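Local atomic coordinates of protease Do-like 2, chloroplastic (Arabidopsis thaliana, PDB entry 4FLN), a protein that acts as a chloroplast serine protease that makes the primary cleavage of the photodamaged D1 protein in plant photosystem II. Residues Y54-A59 and Q71-G76; A59-L64 and I388-E393; T381-P386 and E414-L419; F79-G84 and I123-V128; D150-V155 and G169-I174. All blocks are in the same frame, centred on the assembly; numbering follows the deposited sequence.

Contact 1: Y54-A59 and Q71-G76; sequences YCTHTA and QFTSTG
The rings of His57 and Phe72 lie nearly parallel, 23° between their planes, but slid so far apart that they barely overlap. One face of the Phe72 ring carries CB of His57, 4.0 Å from the ring centroid in a CH-pi contact. With chi1 at 67°, Phe72 holds CG between its own backbone N and carbonyl carbon, which folds the ring back toward its partner. SG of Cys55 sits over one face of the imidazole. At its edge, near the ring plane, NE2 of His57 is hydrogen-bonded to OG of Ser74 at 3.1 Å, while ND1 bonds the carbonyl of Glu94, and two such ties fix the turn of the ring. Were His57 replaced by alanine, Ser74 OG and the Glu94 carbonyl would probably lose this partner and a gap would open beside Cys55 SG. The backbones form the first antiparallel pairing of the N-terminal barrel of a trypsin-like protease: Cys55 and Ser74 exchange two bonds, and His57 N reaches Phe72 O at 2.8 Å. On the sheet face of Thr56 and Thr73, their OG1 atoms make a weak hydrogen bond of 3.5 Å. CG2 of Thr56 also meets the carboxamide of Gln71, 3.3 Å from OE1, an oxygen that is hydrogen-bonded to Tyr493 of the second subunit.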
# COMPACT_ATOMS: atom_id res chain seq x y z
N TYR B 54 35.16 8.96 -6.14
CA TYR B 54 34.40 8.31 -7.21
C TYR B 54 34.87 6.87 -7.34
O TYR B 54 36.08 6.60 -7.43
CB TYR B 54 34.58 9.02 -8.54
CG TYR B 54 34.21 10.48 -8.53
CD1 TYR B 54 33.04 10.92 -9.13
CD2 TYR B 54 35.03 11.42 -7.93
CE1 TYR B 54 32.70 12.27 -9.13
CE2 TYR B 54 34.70 12.77 -7.92
CZ TYR B 54 33.54 13.18 -8.52
OH TYR B 54 33.20 14.52 -8.52
N CYS B 55 33.92 5.95 -7.36
CA CYS B 55 34.23 4.53 -7.44
C CYS B 55 33.26 3.76 -8.32
O CYS B 55 32.04 3.88 -8.19
CB CYS B 55 34.26 3.91 -6.04
SG CYS B 55 34.30 2.11 -6.05
N THR B 56 33.82 2.94 -9.20
CA THR B 56 33.03 2.07 -10.06
C THR B 56 32.92 0.70 -9.41
O THR B 56 33.92 0.12 -9.02
CB THR B 56 33.66 1.96 -11.44
OG1 THR B 56 33.64 3.25 -12.07
CG2 THR B 56 32.91 0.98 -12.30
N HIS B 57 31.70 0.19 -9.30
CA HIS B 57 31.45 -1.05 -8.57
C HIS B 57 31.00 -2.19 -9.47
O HIS B 57 29.95 -2.12 -10.09
CB HIS B 57 30.37 -0.83 -7.50
CG HIS B 57 30.75 0.21 -6.48
ND1 HIS B 57 31.40 -0.11 -5.31
CD2 HIS B 57 30.56 1.55 -6.46
CE1 HIS B 57 31.61 0.99 -4.62
NE2 HIS B 57 31.11 2.01 -5.29
N THR B 58 31.81 -3.25 -9.54
CA THR B 58 31.32 -4.49 -10.13
C THR B 58 31.28 -5.58 -9.08
O THR B 58 32.30 -6.15 -8.73
CB THR B 58 32.23 -4.97 -11.26
OG1 THR B 58 32.55 -3.87 -12.13
CG2 THR B 58 31.53 -6.07 -12.05
N ALA B 59 30.08 -5.91 -8.62
CA ALA B 59 29.91 -6.99 -7.67
C ALA B 59 29.64 -8.28 -8.43
O ALA B 59 29.19 -8.25 -9.57
CB ALA B 59 28.77 -6.68 -6.73
N GLN B 71 27.41 -3.11 -13.51
CA GLN B 71 28.39 -2.09 -13.16
C GLN B 71 27.79 -0.69 -12.99
O GLN B 71 27.16 -0.16 -13.91
CB GLN B 71 29.51 -2.02 -14.20
CG GLN B 71 30.57 -0.97 -13.89
CD GLN B 71 31.74 -0.96 -14.88
OE1 GLN B 71 32.84 -1.44 -14.57
NE2 GLN B 71 31.51 -0.40 -16.06
N PHE B 72 28.01 -0.09 -11.82
CA PHE B 72 27.56 1.28 -11.57
C PHE B 72 28.62 2.14 -10.89
O PHE B 72 29.62 1.64 -10.38
CB PHE B 72 26.27 1.28 -10.74
CG PHE B 72 26.45 0.79 -9.34
CD1 PHE B 72 26.58 -0.57 -9.08
CD2 PHE B 72 26.44 1.67 -8.27
CE1 PHE B 72 26.73 -1.03 -7.78
CE2 PHE B 72 26.59 1.21 -6.98
CZ PHE B 72 26.73 -0.15 -6.73
N THR B 73 28.40 3.46 -10.89
CA THR B 73 29.33 4.36 -10.22
C THR B 73 28.63 5.10 -9.08
O THR B 73 27.48 5.51 -9.21
CB THR B 73 29.98 5.36 -11.20
OG1 THR B 73 30.48 4.66 -12.35
CG2 THR B 73 31.13 6.11 -10.53
N SER B 74 29.34 5.23 -7.96
CA SER B 74 28.81 5.89 -6.77
C SER B 74 29.83 6.88 -6.23
O SER B 74 31.00 6.85 -6.62
CB SER B 74 28.49 4.86 -5.69
OG SER B 74 29.61 4.66 -4.85
N THR B 75 29.40 7.75 -5.32
CA THR B 75 30.31 8.73 -4.74
C THR B 75 30.36 8.64 -3.22
O THR B 75 29.47 8.05 -2.60
CB THR B 75 29.94 10.16 -5.17
OG1 THR B 75 28.79 10.61 -4.43
CG2 THR B 75 29.63 10.21 -6.65
N GLY B 76 31.39 9.23 -2.62
CA GLY B 76 31.58 9.19 -1.18
C GLY B 76 32.59 10.22 -0.71
O GLY B 76 32.92 11.14 -1.45

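Contact 2: A59-L64 and I388-E393; sequences APDYSL and IEEECE
Tyr62 and Ser63 turn two consecutive backbone N-H groups toward the last turn of helix 385-391, where the closest CA atoms, those of Ser63 and Glu391, are 6.8 Å apart. Both N-H groups end on one oxygen, OE2 of Glu390. The bond from Tyr62 N, 3.0 Å to Glu390 OE2, uses the syn lone pair of that oxygen, whereas Ser63 N comes from above the carboxylate plane, about 50° out of it. Glu390 reaches the loop because its chain is fully extended, CG anti to the backbone N (chi1 -174°) and straight beyond. The same OE2 lies in plane at the edge of the Tyr62 ring, 3.8 Å from CD2, with carboxylate and ring almost perpendicular. The side chain of Asp61 crosses that of Glu390 at about a right angle, carboxylate planes 74° apart and Asp61 OD1 2.5 Å from Glu390 OE1; two acids so near would probably raise the pKa of one. A bond from Ser63 OG to Glu391 OE2 is doubtful, because the serine oxygen is crowded in the model. The loop runs between strands 50-57 and 72-82 of the protease barrel, and the helix belongs to the second PDZ domain. Tyr62 extends this junction between domains by packing on Pro386 and Leu387, while Ile388 lies against helix 398-406.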
# COMPACT_ATOMS: atom_id res chain seq x y z
N ALA B 59 30.08 -5.91 -8.62
CA ALA B 59 29.91 -6.99 -7.67
C ALA B 59 29.64 -8.28 -8.43
O ALA B 59 29.19 -8.25 -9.57
CB ALA B 59 28.77 -6.68 -6.73
N PRO B 60 29.93 -9.43 -7.80
CA PRO B 60 29.56 -10.73 -8.37
C PRO B 60 28.09 -11.02 -8.09
O PRO B 60 27.57 -10.55 -7.08
CB PRO B 60 30.43 -11.70 -7.58
CG PRO B 60 30.52 -11.08 -6.24
CD PRO B 60 30.55 -9.58 -6.47
N ASP B 61 27.44 -11.79 -8.95
CA ASP B 61 26.10 -12.26 -8.67
C ASP B 61 26.25 -13.57 -7.91
O ASP B 61 26.98 -14.45 -8.35
CB ASP B 61 25.36 -12.47 -10.00
CG ASP B 61 23.95 -13.02 -9.82
OD1 ASP B 61 22.99 -12.23 -9.93
OD2 ASP B 61 23.80 -14.24 -9.60
N TYR B 62 25.61 -13.70 -6.76
CA TYR B 62 25.71 -14.95 -5.99
C TYR B 62 24.76 -16.05 -6.48
O TYR B 62 25.10 -17.24 -6.46
CB TYR B 62 25.53 -14.69 -4.49
CG TYR B 62 26.54 -13.69 -3.99
CD1 TYR B 62 27.73 -14.10 -3.42
CD2 TYR B 62 26.32 -12.33 -4.14
CE1 TYR B 62 28.67 -13.19 -2.98
CE2 TYR B 62 27.24 -11.41 -3.70
CZ TYR B 62 28.41 -11.84 -3.13
OH TYR B 62 29.33 -10.92 -2.69
N SER B 63 23.58 -15.62 -6.92
CA SER B 63 22.58 -16.52 -7.46
C SER B 63 23.16 -17.29 -8.64
O SER B 63 23.01 -18.50 -8.74
CB SER B 63 21.35 -15.73 -7.89
OG SER B 63 20.83 -14.99 -6.79
N LEU B 64 23.84 -16.56 -9.52
CA LEU B 64 24.55 -17.17 -10.64
C LEU B 64 26.03 -16.79 -10.56
O LEU B 64 26.44 -15.78 -11.12
CB LEU B 64 23.97 -16.68 -11.97
CG LEU B 64 22.44 -16.59 -12.12
CD1 LEU B 64 22.06 -15.57 -13.19
CD2 LEU B 64 21.83 -17.96 -12.43
N ILE B 388 21.62 -15.35 0.26
CA ILE B 388 20.33 -15.22 0.92
C ILE B 388 19.68 -13.88 0.56
O ILE B 388 18.56 -13.85 0.07
CB ILE B 388 20.49 -15.34 2.45
CG1 ILE B 388 21.08 -16.71 2.81
CG2 ILE B 388 19.17 -15.12 3.16
CD1 ILE B 388 21.31 -16.91 4.28
N GLU B 389 20.40 -12.78 0.78
CA GLU B 389 19.87 -11.46 0.45
C GLU B 389 19.30 -11.41 -0.98
O GLU B 389 18.20 -10.91 -1.21
CB GLU B 389 20.94 -10.39 0.63
CG GLU B 389 20.61 -9.32 1.67
CD GLU B 389 20.79 -9.81 3.11
OE1 GLU B 389 20.05 -10.72 3.54
OE2 GLU B 389 21.68 -9.27 3.82
N GLU B 390 20.06 -11.93 -1.93
CA GLU B 390 19.71 -11.82 -3.33
C GLU B 390 18.56 -12.74 -3.75
O GLU B 390 17.79 -12.40 -4.65
CB GLU B 390 20.95 -12.11 -4.17
CG GLU B 390 20.75 -11.89 -5.65
CD GLU B 390 21.95 -12.35 -6.45
OE1 GLU B 390 21.92 -12.20 -7.69
OE2 GLU B 390 22.91 -12.86 -5.84
N GLU B 391 18.45 -13.90 -3.11
CA GLU B 391 17.38 -14.86 -3.41
C GLU B 391 16.11 -14.48 -2.63
O GLU B 391 15.04 -15.04 -2.84
CB GLU B 391 17.83 -16.28 -3.05
CG GLU B 391 17.60 -17.33 -4.14
CD GLU B 391 18.85 -17.61 -4.96
OE1 GLU B 391 19.54 -18.61 -4.67
OE2 GLU B 391 19.13 -16.85 -5.90
N CYS B 392 16.27 -13.47 -1.78
CA CYS B 392 15.29 -13.00 -0.79
C CYS B 392 14.80 -14.03 0.24
O CYS B 392 15.54 -14.92 0.63
CB CYS B 392 14.10 -12.33 -1.49
N GLU B 393 13.54 -13.91 0.66
CA GLU B 393 13.06 -14.70 1.81
C GLU B 393 12.57 -16.12 1.55
O GLU B 393 12.95 -17.05 2.26
CB GLU B 393 12.06 -13.90 2.66
CG GLU B 393 12.73 -12.83 3.53
CD GLU B 393 14.25 -13.01 3.65
OE1 GLU B 393 14.71 -14.12 4.00
OE2 GLU B 393 14.98 -12.03 3.40

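Contact 3: T381-P386 and E414-L419; sequences TPLSEP and EQIVIL
Thr381 pairs with Ile418 through two backbone hydrogen bonds, the one from Ile418 N to Thr381 O being 2.8 Å long and nearly straight at 171°. CG1 of Ile418 lies beyond the oxygen of that carbonyl, 3.3 Å from Thr381 O, because a chi1 of 70° sets it between its own backbone N and carbonyl carbon. Pro382 comes next, opposite Val417 in a non-hydrogen-bonded pair, a position where its lack of an N-H costs nothing across this pairing; its CA points a C-H at Ile416 O. The side chains of Pro382 and Gln415 lie side by side, pointing the same way, the carboxamide touching CB and CG of the ring, with Pro382 CG 3.6 Å from Gln415 NE2. The carboxamide is held from elsewhere, since OE1 of Gln415 accepts from the backbone N of Ile450. Without the carboxamide, as with an alanine here, the Ile450 N-H is likely to lose its acceptor and the Pro382 ring one flank. Leu383 then donates its N to Ile416 O at 2.9 Å. Its side chain is buried: CB touches CB of Ile416 at 4.1 Å, and CG meets CG2 of Ile418, the two side chains at about a right angle. A water continues the pairing, donating to Leu383 O and accepting from Ile416 N. Ser384 is the N-cap of helix 385-391, its OG making a weak bond to Leu387 N. A strand paired antiparallel in the curled sheet and followed, after a short link, by a capped helix is part of the PDZ fold.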
# COMPACT_ATOMS: atom_id res chain seq x y z
N THR B 381 27.05 -24.03 -4.54
CA THR B 381 27.82 -22.94 -3.93
C THR B 381 27.73 -22.99 -2.42
O THR B 381 26.82 -23.62 -1.86
CB THR B 381 27.33 -21.54 -4.34
OG1 THR B 381 25.90 -21.55 -4.42
CG2 THR B 381 27.90 -21.12 -5.66
N PRO B 382 28.67 -22.31 -1.73
CA PRO B 382 28.54 -22.16 -0.28
C PRO B 382 27.42 -21.18 0.04
O PRO B 382 27.19 -20.21 -0.69
CB PRO B 382 29.90 -21.59 0.13
CG PRO B 382 30.81 -21.86 -1.02
CD PRO B 382 29.93 -21.75 -2.22
N LEU B 383 26.68 -21.46 1.11
CA LEU B 383 25.64 -20.57 1.56
C LEU B 383 26.34 -19.34 2.14
O LEU B 383 27.32 -19.46 2.88
CB LEU B 383 24.81 -21.27 2.65
CG LEU B 383 23.32 -21.01 2.85
CD1 LEU B 383 23.04 -20.91 4.33
CD2 LEU B 383 22.83 -19.77 2.13
N SER B 384 25.85 -18.17 1.77
CA SER B 384 26.39 -16.93 2.30
C SER B 384 25.26 -15.94 2.52
O SER B 384 24.17 -16.10 1.99
CB SER B 384 27.45 -16.34 1.36
OG SER B 384 26.87 -15.85 0.16
N GLU B 385 25.51 -14.90 3.31
CA GLU B 385 24.46 -13.92 3.55
C GLU B 385 24.02 -13.21 2.26
O GLU B 385 22.82 -13.12 1.97
CB GLU B 385 24.88 -12.94 4.64
CG GLU B 385 23.88 -12.88 5.80
CD GLU B 385 23.88 -14.15 6.66
OE1 GLU B 385 24.98 -14.68 6.95
OE2 GLU B 385 22.78 -14.60 7.05
N PRO B 386 24.99 -12.73 1.47
CA PRO B 386 24.66 -12.11 0.18
C PRO B 386 23.77 -12.99 -0.69
O PRO B 386 22.82 -12.48 -1.29
CB PRO B 386 26.02 -11.94 -0.48
CG PRO B 386 26.97 -11.83 0.65
CD PRO B 386 26.43 -12.71 1.74
N GLU B 414 34.81 -24.86 7.78
CA GLU B 414 33.51 -25.46 7.53
C GLU B 414 32.61 -24.52 6.72
O GLU B 414 32.64 -23.30 6.89
CB GLU B 414 32.83 -25.86 8.84
CG GLU B 414 31.50 -26.58 8.65
CD GLU B 414 30.74 -26.77 9.96
OE1 GLU B 414 31.30 -26.42 11.01
OE2 GLU B 414 29.59 -27.26 9.93
N GLN B 415 31.81 -25.10 5.84
CA GLN B 415 30.81 -24.37 5.09
C GLN B 415 29.55 -25.19 5.05
O GLN B 415 29.56 -26.38 5.35
CB GLN B 415 31.25 -24.12 3.65
CG GLN B 415 32.39 -23.16 3.47
CD GLN B 415 32.79 -23.02 2.02
OE1 GLN B 415 32.65 -23.95 1.24
NE2 GLN B 415 33.29 -21.84 1.65
N ILE B 416 28.46 -24.54 4.69
CA ILE B 416 27.24 -25.21 4.32
C ILE B 416 27.25 -25.14 2.81
O ILE B 416 27.30 -24.06 2.22
CB ILE B 416 25.99 -24.48 4.87
CG1 ILE B 416 26.02 -24.41 6.39
CG2 ILE B 416 24.72 -25.18 4.43
CD1 ILE B 416 24.91 -23.58 6.98
N VAL B 417 27.27 -26.31 2.17
CA VAL B 417 27.24 -26.35 0.72
C VAL B 417 25.81 -26.56 0.29
O VAL B 417 25.12 -27.46 0.78
CB VAL B 417 28.11 -27.48 0.18
CG1 VAL B 417 28.16 -27.40 -1.35
CG2 VAL B 417 29.50 -27.41 0.77
N ILE B 418 25.34 -25.71 -0.62
CA ILE B 418 23.99 -25.87 -1.10
C ILE B 418 23.95 -26.15 -2.59
O ILE B 418 24.84 -25.76 -3.34
CB ILE B 418 23.12 -24.64 -0.80
CG1 ILE B 418 23.56 -23.46 -1.66
CG2 ILE B 418 23.16 -24.30 0.67
CD1 ILE B 418 22.44 -22.51 -1.99
N LEU B 419 22.91 -26.84 -2.99
CA LEU B 419 22.57 -27.00 -4.37
C LEU B 419 21.57 -25.89 -4.65
O LEU B 419 20.44 -25.94 -4.16
CB LEU B 419 21.89 -28.35 -4.52
CG LEU B 419 21.15 -28.63 -5.82
CD1 LEU B 419 22.08 -28.37 -6.97
CD2 LEU B 419 20.70 -30.06 -5.81
O HOH W 1 28.46 -21.53 4.61

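Contact 4: F79-G84 and I123-V128; sequences FMIGDG and IALLSV
In the N-terminal barrel, Ile81, near the end of strand 72-82, reaches past strand 85-88 to Leu125, while Gly84, in the turn to strand 85-88, lies beside Ser127 and Val128. The first part is apolar, methyl to methyl: CD1 of Ile81 lies 3.5 Å from CD1 of Leu125, with the side chains crossing at a slant. Their CA atoms are 9.4 Å apart, so the gap is bridged by side-chain length alone. Ile81 spans it by placing CG1 between its backbone N and carbonyl carbon (chi1 56°), then running straight on to CD1. Leu87 of strand 85-88 touches both of these side chains, and Leu240 of helix 233-246 packs on Leu125. The second part is backbone against backbone. O of Gly84 lies 3.9 Å from CA of Ser127 and 4.0 Å from N of Val128, in van der Waals contact. In the turn itself, Gly82 has a phi of 108°, where a CB would jam against the preceding carbonyl. Strand 123-129 begins just after Asp122, a charge-relay residue by similarity. The hairpin 72-82/85-88 packed beside strand 123-129, with Ile81 reaching over to its second neighbour, belongs to the six-stranded antiparallel barrel of the trypsin-like fold.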
# COMPACT_ATOMS: atom_id res chain seq x y z
N PHE B 79 39.50 11.65 3.39
CA PHE B 79 40.32 12.76 3.83
C PHE B 79 41.76 12.36 4.09
O PHE B 79 42.06 11.20 4.33
CB PHE B 79 39.72 13.42 5.08
CG PHE B 79 39.51 12.47 6.22
CD1 PHE B 79 38.37 11.68 6.29
CD2 PHE B 79 40.44 12.38 7.25
CE1 PHE B 79 38.17 10.81 7.35
CE2 PHE B 79 40.23 11.51 8.31
CZ PHE B 79 39.10 10.73 8.36
N MET B 80 42.65 13.35 4.05
CA MET B 80 44.07 13.11 4.25
C MET B 80 44.39 12.95 5.73
O MET B 80 44.17 13.86 6.52
CB MET B 80 44.87 14.28 3.68
CG MET B 80 44.54 14.59 2.23
SD MET B 80 45.33 16.11 1.65
CE MET B 80 44.72 16.19 -0.03
N ILE B 81 44.90 11.78 6.08
CA ILE B 81 45.30 11.48 7.46
C ILE B 81 46.79 11.62 7.69
O ILE B 81 47.27 11.37 8.80
CB ILE B 81 44.88 10.08 7.87
CG1 ILE B 81 45.45 9.06 6.90
CG2 ILE B 81 43.37 9.99 7.90
CD1 ILE B 81 45.00 7.66 7.19
N GLY B 82 47.53 12.02 6.66
CA GLY B 82 48.97 12.12 6.76
C GLY B 82 49.68 11.03 5.99
O GLY B 82 49.05 10.10 5.47
N ASP B 83 51.01 11.14 5.92
CA ASP B 83 51.80 10.34 4.98
C ASP B 83 51.25 10.57 3.59
O ASP B 83 50.89 11.69 3.23
CB ASP B 83 51.72 8.85 5.32
CG ASP B 83 52.64 8.47 6.46
OD1 ASP B 83 52.77 9.26 7.42
OD2 ASP B 83 53.23 7.37 6.39
N GLY B 84 51.18 9.50 2.80
CA GLY B 84 50.56 9.58 1.50
C GLY B 84 49.17 8.98 1.46
O GLY B 84 48.71 8.56 0.40
N ILE B 123 36.33 0.59 7.19
CA ILE B 123 37.37 1.56 6.95
C ILE B 123 38.22 1.12 5.76
O ILE B 123 38.42 -0.08 5.54
CB ILE B 123 38.27 1.75 8.20
CG1 ILE B 123 37.47 2.37 9.35
CG2 ILE B 123 39.49 2.61 7.89
CD1 ILE B 123 38.25 2.48 10.63
N ALA B 124 38.69 2.08 4.98
CA ALA B 124 39.62 1.75 3.91
C ALA B 124 40.64 2.86 3.78
O ALA B 124 40.34 4.03 4.00
CB ALA B 124 38.89 1.53 2.60
N LEU B 125 41.87 2.46 3.46
CA LEU B 125 42.94 3.41 3.23
C LEU B 125 43.17 3.45 1.74
O LEU B 125 43.01 2.45 1.05
CB LEU B 125 44.19 2.95 3.96
CG LEU B 125 44.89 4.01 4.81
CD1 LEU B 125 43.86 4.78 5.62
CD2 LEU B 125 45.92 3.36 5.72
N LEU B 126 43.51 4.63 1.22
CA LEU B 126 43.84 4.75 -0.19
C LEU B 126 45.17 5.48 -0.37
O LEU B 126 45.53 6.35 0.43
CB LEU B 126 42.74 5.51 -0.95
CG LEU B 126 41.28 5.09 -0.86
CD1 LEU B 126 40.43 6.14 -1.56
CD2 LEU B 126 41.04 3.73 -1.47
N SER B 127 45.89 5.11 -1.42
CA SER B 127 47.11 5.81 -1.81
C SER B 127 46.82 6.55 -3.10
O SER B 127 45.94 6.15 -3.86
CB SER B 127 48.29 4.85 -1.99
OG SER B 127 48.07 3.97 -3.09
N VAL B 128 47.54 7.65 -3.34
CA VAL B 128 47.32 8.41 -4.56
C VAL B 128 48.60 8.78 -5.31
O VAL B 128 49.64 9.06 -4.71
CB VAL B 128 46.47 9.67 -4.32
CG1 VAL B 128 46.99 10.84 -5.15
CG2 VAL B 128 45.02 9.37 -4.66

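Contact 5: D150-V155 and G169-I174; sequences DSVTVV and GVVSRI
Val152 and Gly169 satisfy each other in both directions. Val152 N donates to Gly169 O at 3.0 Å, almost straight at 172° although it stands well above the carbonyl plane, and Gly169 N returns a bond of the same length to Val152 O. One step along, Asp150 O takes the N-H of Val171 at 2.8 Å, in the carbonyl plane. That oxygen also lies 3.2 Å from CA of Val170 in a C-H...O contact. Ser151 and Val170 form the non-hydrogen-bonded pair between these bonds, and the backbone of Val170 is bonded instead to Asp192. The polar side chains look elsewhere: OD2 of Asp150 has a weak bond from Arg147 N, and OG of Ser151 one with Lys168 NZ. Past the pairing, Arg173 NH2 donates to the carbonyls of Gly160 and Thr163 of the third subunit. The buried apolar share falls to two valines, CG2 of Val152 meeting CG2 of Val171 at 3.4 Å. Beyond Val171 the strands separate, their axes crossing at 110°, and Ser172 and Arg173 together face Gln190 in a classic beta bulge. Strands 151-156 and 165-178 form the first antiparallel hairpin of the second beta barrel of the trypsin-like fold.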
# COMPACT_ATOMS: atom_id res chain seq x y z
N ASP B 150 29.90 17.31 23.43
CA ASP B 150 30.96 17.95 22.66
C ASP B 150 30.44 18.33 21.27
O ASP B 150 29.72 17.56 20.62
CB ASP B 150 32.17 17.03 22.53
CG ASP B 150 33.14 17.15 23.70
OD1 ASP B 150 32.70 17.56 24.80
OD2 ASP B 150 34.34 16.85 23.52
N SER B 151 30.78 19.53 20.82
CA SER B 151 30.37 19.98 19.51
C SER B 151 31.06 19.14 18.44
O SER B 151 32.25 18.85 18.56
CB SER B 151 30.73 21.45 19.34
OG SER B 151 30.28 21.94 18.10
N VAL B 152 30.32 18.74 17.41
CA VAL B 152 30.91 18.02 16.28
C VAL B 152 30.47 18.62 14.95
O VAL B 152 29.33 19.08 14.81
CB VAL B 152 30.53 16.52 16.28
CG1 VAL B 152 31.42 15.76 15.29
CG2 VAL B 152 30.68 15.95 17.64
N THR B 153 31.36 18.63 13.96
CA THR B 153 30.93 18.91 12.60
C THR B 153 31.43 17.80 11.69
O THR B 153 32.57 17.33 11.81
CB THR B 153 31.40 20.29 12.06
OG1 THR B 153 32.79 20.25 11.74
CG2 THR B 153 31.15 21.40 13.06
N VAL B 154 30.56 17.39 10.78
CA VAL B 154 30.86 16.38 9.78
C VAL B 154 31.05 17.08 8.44
O VAL B 154 30.23 17.91 8.06
CB VAL B 154 29.71 15.37 9.69
CG1 VAL B 154 29.74 14.59 8.38
CG2 VAL B 154 29.73 14.45 10.90
N VAL B 155 32.13 16.76 7.74
CA VAL B 155 32.43 17.35 6.44
C VAL B 155 32.50 16.30 5.33
O VAL B 155 33.17 15.28 5.47
CB VAL B 155 33.75 18.13 6.48
CG1 VAL B 155 34.10 18.66 5.11
CG2 VAL B 155 33.66 19.27 7.48
N GLY B 169 26.42 19.61 15.29
CA GLY B 169 25.55 18.99 16.26
C GLY B 169 26.38 18.72 17.49
O GLY B 169 27.43 19.33 17.66
N VAL B 170 25.93 17.82 18.36
CA VAL B 170 26.80 17.39 19.45
C VAL B 170 27.03 15.88 19.42
O VAL B 170 26.36 15.15 18.68
CB VAL B 170 26.21 17.78 20.83
CG1 VAL B 170 26.05 19.27 20.92
CG2 VAL B 170 24.86 17.09 21.08
N VAL B 171 27.92 15.40 20.27
CA VAL B 171 28.03 13.97 20.41
C VAL B 171 26.86 13.65 21.29
O VAL B 171 26.82 14.10 22.43
CB VAL B 171 29.32 13.58 21.15
CG1 VAL B 171 29.21 12.16 21.67
CG2 VAL B 171 30.54 13.74 20.25
N SER B 172 25.89 12.92 20.77
CA SER B 172 24.73 12.54 21.56
C SER B 172 24.94 11.28 22.38
O SER B 172 24.47 11.19 23.51
CB SER B 172 23.46 12.43 20.70
OG SER B 172 23.72 11.90 19.42
N ARG B 173 25.63 10.30 21.79
CA ARG B 173 25.76 8.98 22.40
C ARG B 173 27.10 8.32 22.12
O ARG B 173 27.58 8.32 20.98
CB ARG B 173 24.64 8.08 21.88
CG ARG B 173 24.21 7.00 22.85
CD ARG B 173 22.96 6.30 22.38
NE ARG B 173 22.40 5.48 23.44
CZ ARG B 173 21.60 4.44 23.24
NH1 ARG B 173 21.27 4.08 22.00
NH2 ARG B 173 21.14 3.75 24.27
N ILE B 174 27.71 7.74 23.16
CA ILE B 174 28.86 6.87 22.99
C ILE B 174 28.49 5.46 23.41
O ILE B 174 28.34 5.17 24.60
CB ILE B 174 30.06 7.34 23.81
CG1 ILE B 174 30.63 8.63 23.22
CG2 ILE B 174 31.15 6.29 23.81
CD1 ILE B 174 31.25 9.51 24.26

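Contacts 1 and 4 serve the same N-terminal barrel and share strand 72-82, but contact 1 is a direct, hydrogen-bonded strand pairing with polar side chains near a subunit boundary, whereas contact 4 relies on van der Waals touch, partly past an intervening strand. Contact 5 repeats the adjacent-strand pairing in the second barrel, at another subunit boundary. Contact 3 is the most buried and keeps clear of other chains. Contact 2, some 11 Å from it between centres, shares helix 385-391 with it, Ile388 packing on Leu383. Among these five, contact 2 alone joins the protease to the second PDZ domain, using carboxylates where the others depend on backbone pairing or apolar packing.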